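Local coordinates for protein putative peptidase (Chlamydophila abortus, PDB 3CE2) that probably acts as a zinc-dependent metallo-oligopeptidase of the M3B family, cutting a variety of small bioactive peptides, at residues T468-V473 with K594-I599; T282-I287 with E590-A595. All coordinates share one frame; numbering follows the deposited sequence.

Interaction 1. Residues T468-V473 with K594-I599; sequences TLFRQV and KAFCFI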
ATOM      1  N   THR A 468      -0.212   3.466  11.722  1.00 46.48           N
ATOM      2  CA  THR A 468      -0.841   3.330  10.426  1.00 47.44           C
ATOM      3  C   THR A 468      -2.288   3.812  10.401  1.00 46.49           C
ATOM      4  O   THR A 468      -2.817   4.121   9.331  1.00 48.74           O
ATOM      5  CB  THR A 468      -0.623   1.948   9.719  1.00 48.62           C
ATOM      6  OG1 THR A 468      -1.876   1.317   9.442  1.00 54.40           O
ATOM      7  CG2 THR A 468       0.289   1.040  10.500  1.00 49.76           C
ATOM      8  N   LEU A 469      -2.928   3.929  11.555  1.00 46.83           N
ATOM      9  CA  LEU A 469      -4.292   4.450  11.549  1.00 41.62           C
ATOM     10  C   LEU A 469      -4.359   5.927  11.939  1.00 43.57           C
ATOM     11  O   LEU A 469      -4.688   6.777  11.113  1.00 44.60           O
ATOM     12  CB  LEU A 469      -5.201   3.589  12.413  1.00 42.10           C
ATOM     13  CG  LEU A 469      -6.548   4.166  12.857  1.00 49.56           C
ATOM     14  CD1 LEU A 469      -7.199   4.968  11.773  1.00 52.52           C
ATOM     15  CD2 LEU A 469      -7.482   3.056  13.293  1.00 48.09           C
ATOM     16  N   PHE A 470      -4.034   6.241  13.186  1.00 47.51           N
ATOM     17  CA  PHE A 470      -4.165   7.621  13.685  1.00 48.52           C
ATOM     18  C   PHE A 470      -3.249   8.623  12.998  1.00 47.75           C
ATOM     19  O   PHE A 470      -3.707   9.670  12.510  1.00 47.57           O
ATOM     20  CB  PHE A 470      -3.999   7.676  15.212  1.00 45.72           C
ATOM     21  CG  PHE A 470      -5.180   7.124  15.941  1.00 48.24           C
ATOM     22  CD1 PHE A 470      -6.218   7.955  16.336  1.00 50.14           C
ATOM     23  CD2 PHE A 470      -5.298   5.766  16.163  1.00 48.34           C
ATOM     24  CE1 PHE A 470      -7.345   7.450  16.971  1.00 47.58           C
ATOM     25  CE2 PHE A 470      -6.416   5.257  16.807  1.00 51.05           C
ATOM     26  CZ  PHE A 470      -7.442   6.101  17.204  1.00 45.23           C
ATOM     27  N   ARG A 471      -1.961   8.298  12.957  1.00 47.76           N
ATOM     28  CA  ARG A 471      -1.004   9.193  12.347  1.00 46.07           C
ATOM     29  C   ARG A 471      -1.346   9.444  10.891  1.00 41.38           C
ATOM     30  O   ARG A 471      -1.207  10.562  10.426  1.00 42.64           O
ATOM     31  CB  ARG A 471       0.436   8.709  12.503  1.00 50.54           C
ATOM     32  CG  ARG A 471       1.413   9.750  11.997  1.00 65.33           C
ATOM     33  CD  ARG A 471       2.642   9.901  12.866  1.00 78.89           C
ATOM     34  NE  ARG A 471       3.805   9.122  12.413  1.00 90.32           N
ATOM     35  CZ  ARG A 471       4.798   9.599  11.655  1.00 92.24           C
ATOM     36  NH1 ARG A 471       5.818   8.808  11.321  1.00 91.28           N
ATOM     37  NH2 ARG A 471       4.772  10.862  11.231  1.00 92.05           N
ATOM     38  N   GLN A 472      -1.816   8.429  10.170  1.00 37.34           N
ATOM     39  CA  GLN A 472      -2.202   8.646   8.758  1.00 39.17           C
ATOM     40  C   GLN A 472      -3.432   9.529   8.620  1.00 40.19           C
ATOM     41  O   GLN A 472      -3.560  10.298   7.667  1.00 40.48           O
ATOM     42  CB  GLN A 472      -2.428   7.326   8.047  1.00 37.11           C
ATOM     43  CG  GLN A 472      -1.254   6.369   8.222  1.00 49.44           C
ATOM     44  CD  GLN A 472       0.043   6.977   7.723  1.00 54.22           C
ATOM     45  OE1 GLN A 472       0.095   7.524   6.632  1.00 60.69           O
ATOM     46  NE2 GLN A 472       1.092   6.883   8.518  1.00 59.74           N
ATOM     47  N   VAL A 473      -4.340   9.440   9.582  1.00 39.40           N
ATOM     48  CA  VAL A 473      -5.565  10.214   9.489  1.00 39.84           C
ATOM     49  C   VAL A 473      -5.238  11.683   9.812  1.00 41.35           C
ATOM     50  O   VAL A 473      -5.784  12.630   9.218  1.00 36.52           O
ATOM     51  CB  VAL A 473      -6.638   9.629  10.416  1.00 41.14           C
ATOM     52  CG1 VAL A 473      -7.821  10.567  10.523  1.00 41.46           C
ATOM     53  CG2 VAL A 473      -7.075   8.260   9.913  1.00 36.46           C
ATOM     54  N   LYS A 594     -15.858  -1.472  15.063  1.00 40.91           N
ATOM     55  CA  LYS A 594     -15.296  -2.808  15.266  1.00 39.52           C
ATOM     56  C   LYS A 594     -13.766  -2.729  15.381  1.00 44.16           C
ATOM     57  O   LYS A 594     -13.139  -3.450  16.167  1.00 48.80           O
ATOM     58  CB  LYS A 594     -15.710  -3.743  14.125  1.00 46.08           C
ATOM     59  CG  LYS A 594     -17.056  -4.430  14.309  1.00 50.71           C
ATOM     60  CD  LYS A 594     -17.024  -5.258  15.584  1.00 61.18           C
ATOM     61  CE  LYS A 594     -18.148  -6.268  15.670  1.00 62.27           C
ATOM     62  NZ  LYS A 594     -18.089  -6.940  17.005  1.00 62.71           N
ATOM     63  N   ALA A 595     -13.162  -1.841  14.602  1.00 42.50           N
ATOM     64  CA  ALA A 595     -11.729  -1.637  14.685  1.00 42.82           C
ATOM     65  C   ALA A 595     -11.374  -1.122  16.066  1.00 41.95           C
ATOM     66  O   ALA A 595     -10.518  -1.680  16.750  1.00 43.25           O
ATOM     67  CB  ALA A 595     -11.280  -0.646  13.618  1.00 43.57           C
ATOM     68  N   PHE A 596     -12.043  -0.053  16.478  1.00 40.57           N
ATOM     69  CA  PHE A 596     -11.785   0.538  17.785  1.00 43.38           C
ATOM     70  C   PHE A 596     -11.963  -0.455  18.937  1.00 42.86           C
ATOM     71  O   PHE A 596     -11.205  -0.442  19.916  1.00 44.06           O
ATOM     72  CB  PHE A 596     -12.666   1.762  17.990  1.00 45.46           C
ATOM     73  CG  PHE A 596     -12.242   2.948  17.184  1.00 44.42           C
ATOM     74  CD1 PHE A 596     -10.925   3.125  16.834  1.00 46.73           C
ATOM     75  CD2 PHE A 596     -13.150   3.919  16.826  1.00 49.73           C
ATOM     76  CE1 PHE A 596     -10.521   4.228  16.112  1.00 45.55           C
ATOM     77  CE2 PHE A 596     -12.755   5.028  16.104  1.00 50.41           C
ATOM     78  CZ  PHE A 596     -11.425   5.173  15.744  1.00 48.40           C
ATOM     79  N   CYS A 597     -12.947  -1.333  18.807  1.00 39.15           N
ATOM     80  CA  CYS A 597     -13.128  -2.397  19.791  1.00 47.18           C
ATOM     81  C   CYS A 597     -11.883  -3.234  19.967  1.00 45.11           C
ATOM     82  O   CYS A 597     -11.425  -3.481  21.079  1.00 47.46           O
ATOM     83  CB  CYS A 597     -14.294  -3.298  19.398  1.00 45.79           C
ATOM     84  SG  CYS A 597     -15.884  -2.501  19.687  1.00 55.15           S
ATOM     85  N   PHE A 598     -11.350  -3.692  18.851  1.00 44.78           N
ATOM     86  CA  PHE A 598     -10.135  -4.469  18.852  1.00 44.92           C
ATOM     87  C   PHE A 598      -9.007  -3.720  19.562  1.00 43.86           C
ATOM     88  O   PHE A 598      -8.272  -4.290  20.364  1.00 44.52           O
ATOM     89  CB  PHE A 598      -9.737  -4.759  17.407  1.00 45.04           C
ATOM     90  CG  PHE A 598      -8.543  -5.643  17.277  1.00 44.69           C
ATOM     91  CD1 PHE A 598      -8.701  -7.004  17.017  1.00 45.25           C
ATOM     92  CD2 PHE A 598      -7.265  -5.124  17.408  1.00 42.42           C
ATOM     93  CE1 PHE A 598      -7.600  -7.826  16.891  1.00 45.69           C
ATOM     94  CE2 PHE A 598      -6.152  -5.947  17.291  1.00 46.34           C
ATOM     95  CZ  PHE A 598      -6.317  -7.300  17.036  1.00 45.45           C
ATOM     96  N   ILE A 599      -8.873  -2.435  19.265  1.00 38.42           N
ATOM     97  CA  ILE A 599      -7.779  -1.668  19.816  1.00 39.66           C
ATOM     98  C   ILE A 599      -7.974  -1.508  21.319  1.00 46.02           C
ATOM     99  O   ILE A 599      -7.045  -1.732  22.101  1.00 49.77           O
ATOM    100  CB  ILE A 599      -7.676  -0.323  19.098  1.00 40.79           C
ATOM    101  CG1 ILE A 599      -7.320  -0.567  17.633  1.00 36.89           C
ATOM    102  CG2 ILE A 599      -6.644   0.561  19.726  1.00 38.54           C
ATOM    103  CD1 ILE A 599      -7.717   0.548  16.744  1.00 34.39           C
TER

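Interaction 2. Residues T282-I287 with E590-A595; sequences TNLIDI and EPIQKA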
ATOM      1  N   THR A 282     -14.267  12.238   4.748  1.00 43.95           N
ATOM      2  CA  THR A 282     -14.640  13.201   5.739  1.00 40.85           C
ATOM      3  C   THR A 282     -15.060  12.627   7.102  1.00 45.34           C
ATOM      4  O   THR A 282     -14.654  13.143   8.129  1.00 48.86           O
ATOM      5  CB  THR A 282     -15.637  14.110   5.090  1.00 46.11           C
ATOM      6  OG1 THR A 282     -14.891  15.225   4.601  1.00 44.56           O
ATOM      7  CG2 THR A 282     -16.748  14.556   6.030  1.00 54.44           C
ATOM      8  N   ASN A 283     -15.813  11.534   7.132  1.00 46.63           N
ATOM      9  CA  ASN A 283     -16.250  10.999   8.414  1.00 51.43           C
ATOM     10  C   ASN A 283     -15.159  10.214   9.086  1.00 51.27           C
ATOM     11  O   ASN A 283     -15.116  10.097  10.315  1.00 53.34           O
ATOM     12  CB  ASN A 283     -17.511  10.142   8.265  1.00 57.26           C
ATOM     13  CG  ASN A 283     -18.711  10.959   7.841  1.00 60.44           C
ATOM     14  OD1 ASN A 283     -18.839  12.137   8.212  1.00 62.89           O
ATOM     15  ND2 ASN A 283     -19.580  10.359   7.032  1.00 58.62           N
ATOM     16  N   LEU A 284     -14.266   9.665   8.279  1.00 49.94           N
ATOM     17  CA  LEU A 284     -13.137   8.967   8.836  1.00 43.42           C
ATOM     18  C   LEU A 284     -12.383   9.960   9.708  1.00 41.76           C
ATOM     19  O   LEU A 284     -12.085   9.686  10.873  1.00 44.48           O
ATOM     20  CB  LEU A 284     -12.253   8.432   7.726  1.00 43.10           C
ATOM     21  CG  LEU A 284     -10.937   7.862   8.244  1.00 46.43           C
ATOM     22  CD1 LEU A 284     -11.164   6.499   8.902  1.00 35.91           C
ATOM     23  CD2 LEU A 284      -9.919   7.811   7.086  1.00 45.39           C
ATOM     24  N   ILE A 285     -12.111  11.138   9.161  1.00 39.54           N
ATOM     25  CA  ILE A 285     -11.399  12.159   9.930  1.00 46.00           C
ATOM     26  C   ILE A 285     -12.146  12.551  11.218  1.00 49.54           C
ATOM     27  O   ILE A 285     -11.540  12.645  12.300  1.00 48.45           O
ATOM     28  CB  ILE A 285     -11.150  13.426   9.088  1.00 47.19           C
ATOM     29  CG1 ILE A 285     -10.146  13.135   7.970  1.00 47.90           C
ATOM     30  CG2 ILE A 285     -10.636  14.546   9.974  1.00 48.38           C
ATOM     31  CD1 ILE A 285     -10.180  14.155   6.851  1.00 43.67           C
ATOM     32  N   ASP A 286     -13.460  12.770  11.104  1.00 45.62           N
ATOM     33  CA  ASP A 286     -14.244  13.210  12.246  1.00 41.47           C
ATOM     34  C   ASP A 286     -14.260  12.122  13.312  1.00 43.39           C
ATOM     35  O   ASP A 286     -13.942  12.377  14.484  1.00 49.96           O
ATOM     36  CB  ASP A 286     -15.651  13.652  11.832  1.00 44.75           C
ATOM     37  CG  ASP A 286     -15.633  14.775  10.745  1.00 61.88           C
ATOM     38  OD1 ASP A 286     -14.606  15.483  10.610  1.00 63.61           O
ATOM     39  OD2 ASP A 286     -16.641  14.959  10.007  1.00 66.98           O
ATOM     40  N   ILE A 287     -14.585  10.898  12.922  1.00 39.24           N
ATOM     41  CA  ILE A 287     -14.684   9.835  13.922  1.00 47.08           C
ATOM     42  C   ILE A 287     -13.342   9.597  14.602  1.00 44.09           C
ATOM     43  O   ILE A 287     -13.276   9.411  15.814  1.00 42.84           O
ATOM     44  CB  ILE A 287     -15.266   8.515  13.357  1.00 49.93           C
ATOM     45  CG1 ILE A 287     -16.764   8.426  13.643  1.00 58.29           C
ATOM     46  CG2 ILE A 287     -14.688   7.358  14.079  1.00 56.35           C
ATOM     47  CD1 ILE A 287     -17.643   9.371  12.797  1.00 64.98           C
ATOM     48  N   GLU A 590     -20.027   1.333  11.448  1.00 48.50           N
ATOM     49  CA  GLU A 590     -19.803   0.013  12.038  1.00 54.56           C
ATOM     50  C   GLU A 590     -18.359  -0.505  11.900  1.00 54.70           C
ATOM     51  O   GLU A 590     -17.740  -0.910  12.888  1.00 56.07           O
ATOM     52  CB  GLU A 590     -20.805  -1.006  11.488  1.00 60.77           C
ATOM     53  CG  GLU A 590     -22.273  -0.701  11.852  1.00 74.72           C
ATOM     54  CD  GLU A 590     -23.244  -0.857  10.665  1.00 80.25           C
ATOM     55  OE1 GLU A 590     -23.256  -1.922  10.012  1.00 79.81           O
ATOM     56  OE2 GLU A 590     -24.006   0.093  10.381  1.00 85.51           O
ATOM     57  N   PRO A 591     -17.812  -0.501  10.677  1.00 50.10           N
ATOM     58  CA  PRO A 591     -16.487  -1.075  10.573  1.00 50.51           C
ATOM     59  C   PRO A 591     -15.491  -0.352  11.485  1.00 50.75           C
ATOM     60  O   PRO A 591     -14.701  -1.000  12.175  1.00 47.57           O
ATOM     61  CB  PRO A 591     -16.136  -0.868   9.097  1.00 49.05           C
ATOM     62  CG  PRO A 591     -17.458  -0.799   8.423  1.00 49.51           C
ATOM     63  CD  PRO A 591     -18.301  -0.023   9.376  1.00 50.11           C
ATOM     64  N   ILE A 592     -15.527   0.974  11.518  1.00 47.36           N
ATOM     65  CA  ILE A 592     -14.567   1.658  12.374  1.00 48.31           C
ATOM     66  C   ILE A 592     -14.792   1.403  13.868  1.00 47.61           C
ATOM     67  O   ILE A 592     -13.847   1.413  14.653  1.00 50.02           O
ATOM     68  CB  ILE A 592     -14.449   3.144  12.080  1.00 45.98           C
ATOM     69  CG1 ILE A 592     -13.141   3.651  12.687  1.00 41.46           C
ATOM     70  CG2 ILE A 592     -15.662   3.873  12.599  1.00 47.00           C
ATOM     71  CD1 ILE A 592     -12.794   5.083  12.359  1.00 47.93           C
ATOM     72  N   GLN A 593     -16.028   1.131  14.258  1.00 49.23           N
ATOM     73  CA  GLN A 593     -16.298   0.824  15.653  1.00 48.85           C
ATOM     74  C   GLN A 593     -15.768  -0.545  16.014  1.00 44.94           C
ATOM     75  O   GLN A 593     -15.261  -0.755  17.127  1.00 42.12           O
ATOM     76  CB  GLN A 593     -17.784   0.936  15.953  1.00 51.37           C
ATOM     77  CG  GLN A 593     -18.250   2.367  15.903  1.00 55.93           C
ATOM     78  CD  GLN A 593     -19.625   2.545  16.507  1.00 59.53           C
ATOM     79  OE1 GLN A 593     -20.557   1.800  16.191  1.00 52.43           O
ATOM     80  NE2 GLN A 593     -19.759   3.545  17.389  1.00 61.65           N
ATOM     81  N   LYS A 594     -15.858  -1.472  15.063  1.00 40.91           N
ATOM     82  CA  LYS A 594     -15.296  -2.808  15.266  1.00 39.52           C
ATOM     83  C   LYS A 594     -13.766  -2.729  15.381  1.00 44.16           C
ATOM     84  O   LYS A 594     -13.139  -3.450  16.167  1.00 48.80           O
ATOM     85  CB  LYS A 594     -15.710  -3.743  14.125  1.00 46.08           C
ATOM     86  CG  LYS A 594     -17.056  -4.430  14.309  1.00 50.71           C
ATOM     87  CD  LYS A 594     -17.024  -5.258  15.584  1.00 61.18           C
ATOM     88  CE  LYS A 594     -18.148  -6.268  15.670  1.00 62.27           C
ATOM     89  NZ  LYS A 594     -18.089  -6.940  17.005  1.00 62.71           N
ATOM     90  N   ALA A 595     -13.162  -1.841  14.602  1.00 42.50           N
ATOM     91  CA  ALA A 595     -11.729  -1.637  14.685  1.00 42.82           C
ATOM     92  C   ALA A 595     -11.374  -1.122  16.066  1.00 41.95           C
ATOM     93  O   ALA A 595     -10.518  -1.680  16.750  1.00 43.25           O
ATOM     94  CB  ALA A 595     -11.280  -0.646  13.618  1.00 43.57           C
TER

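Interaction 1. Residues T468-V473 with K594-I599
Phe470 and Phe596 reach out from their helices, and Phe470 brings its para carbon, CZ, to a meta carbon of Phe596, CE1, 3.8 Å away. The rings are inclined to each other and meet through one carbon each, without stacking. In both residues CG lies beside the backbone N and anti to the carbonyl carbon (chi1 -73° in each), and that sends the rings into the space between the helices. Phe470 has its stacking partner elsewhere, in Phe466 on its own helix.

The contacts of Leu469 run through one methyl. Its CD2 lies 4.3 Å from Phe596 CE1 and also 4.3 Å from CD1 of Ile599, one turn further along helix 590-607 than Ala595.

The segment axes come no closer than 13.3 Å, so only side-chain ends meet; their N-to-C directions make 123°. Helices 278-289 and 292-306 join in the same core: Val288 and Ile295 touch Phe470, Ile287 touches Phe596, and Leu294 touches Ile599. This is a buried apolar helix-helix contact in the mainly helical M3 peptidase fold, the side chain of Leu469 lying about 12 Å from that of Glu430, which with His402 and His406 binds the zinc of the HExxH site.

Interaction 2. Residues T282-I287 with E590-A595
Ile287, which packs on Ile592 across the contact, sits on a regular helical turn closed by a 2.8 Å backbone bond from Ile287 N to Asn283 O. Its own carbonyl O accepts a hydrogen bond from Asn291 ND2, beyond the segment. Neither of these polar bonds links the two segments; what passes between them is hydrocarbon.

Ile592 carries the contact from its side. With CG1 anti to the backbone N (chi1 -162°) and the chain extended beyond it (chi2 174°), CD1 is carried straight across to the other helix. There it meets two residues three positions apart: Ile287 CG2 at 3.4 Å and Leu284 CD1 at 4.1 Å. The second branch of Ile592 takes part as well, its CG2 3.9 Å from Ile287 CG2. Ile287 and Ile592 lie alongside, pointing opposite ways, while the Leu284 side chain runs nearly perpendicular to that of Ile592.

Ile543 of helix 536-553 touches both Leu284 and Ile592, and Val589 lies against Ile287, all of this away from the zinc sites. Since only branched aliphatic groups meet here, the contact has no directional bond to fix it; it rests on shape and on the burial of methyl groups.

Interactions 1 and 2 lie with their centres about 9 Å apart and draw on one helix, 590-607, late in the chain. Its first turns, at 590-595, face helix 278-289; the next, at 594-599, face helix 451-487, and Lys594 and Ala595 belong to both. The two patches run into one another: Phe596 CE2 is 3.6 Å from Ile287 CG2, and Val473 CG2 is 4.0 Å from Leu284 CD2. Along the chain the helices come in the order 278-289, 451-487, 590-607, so the last closes against two earlier ones, some 300 and 120 residues back. The result is one continuous apolar patch in the M3 peptidase region, with both contacts off to one side of the molecule's centre.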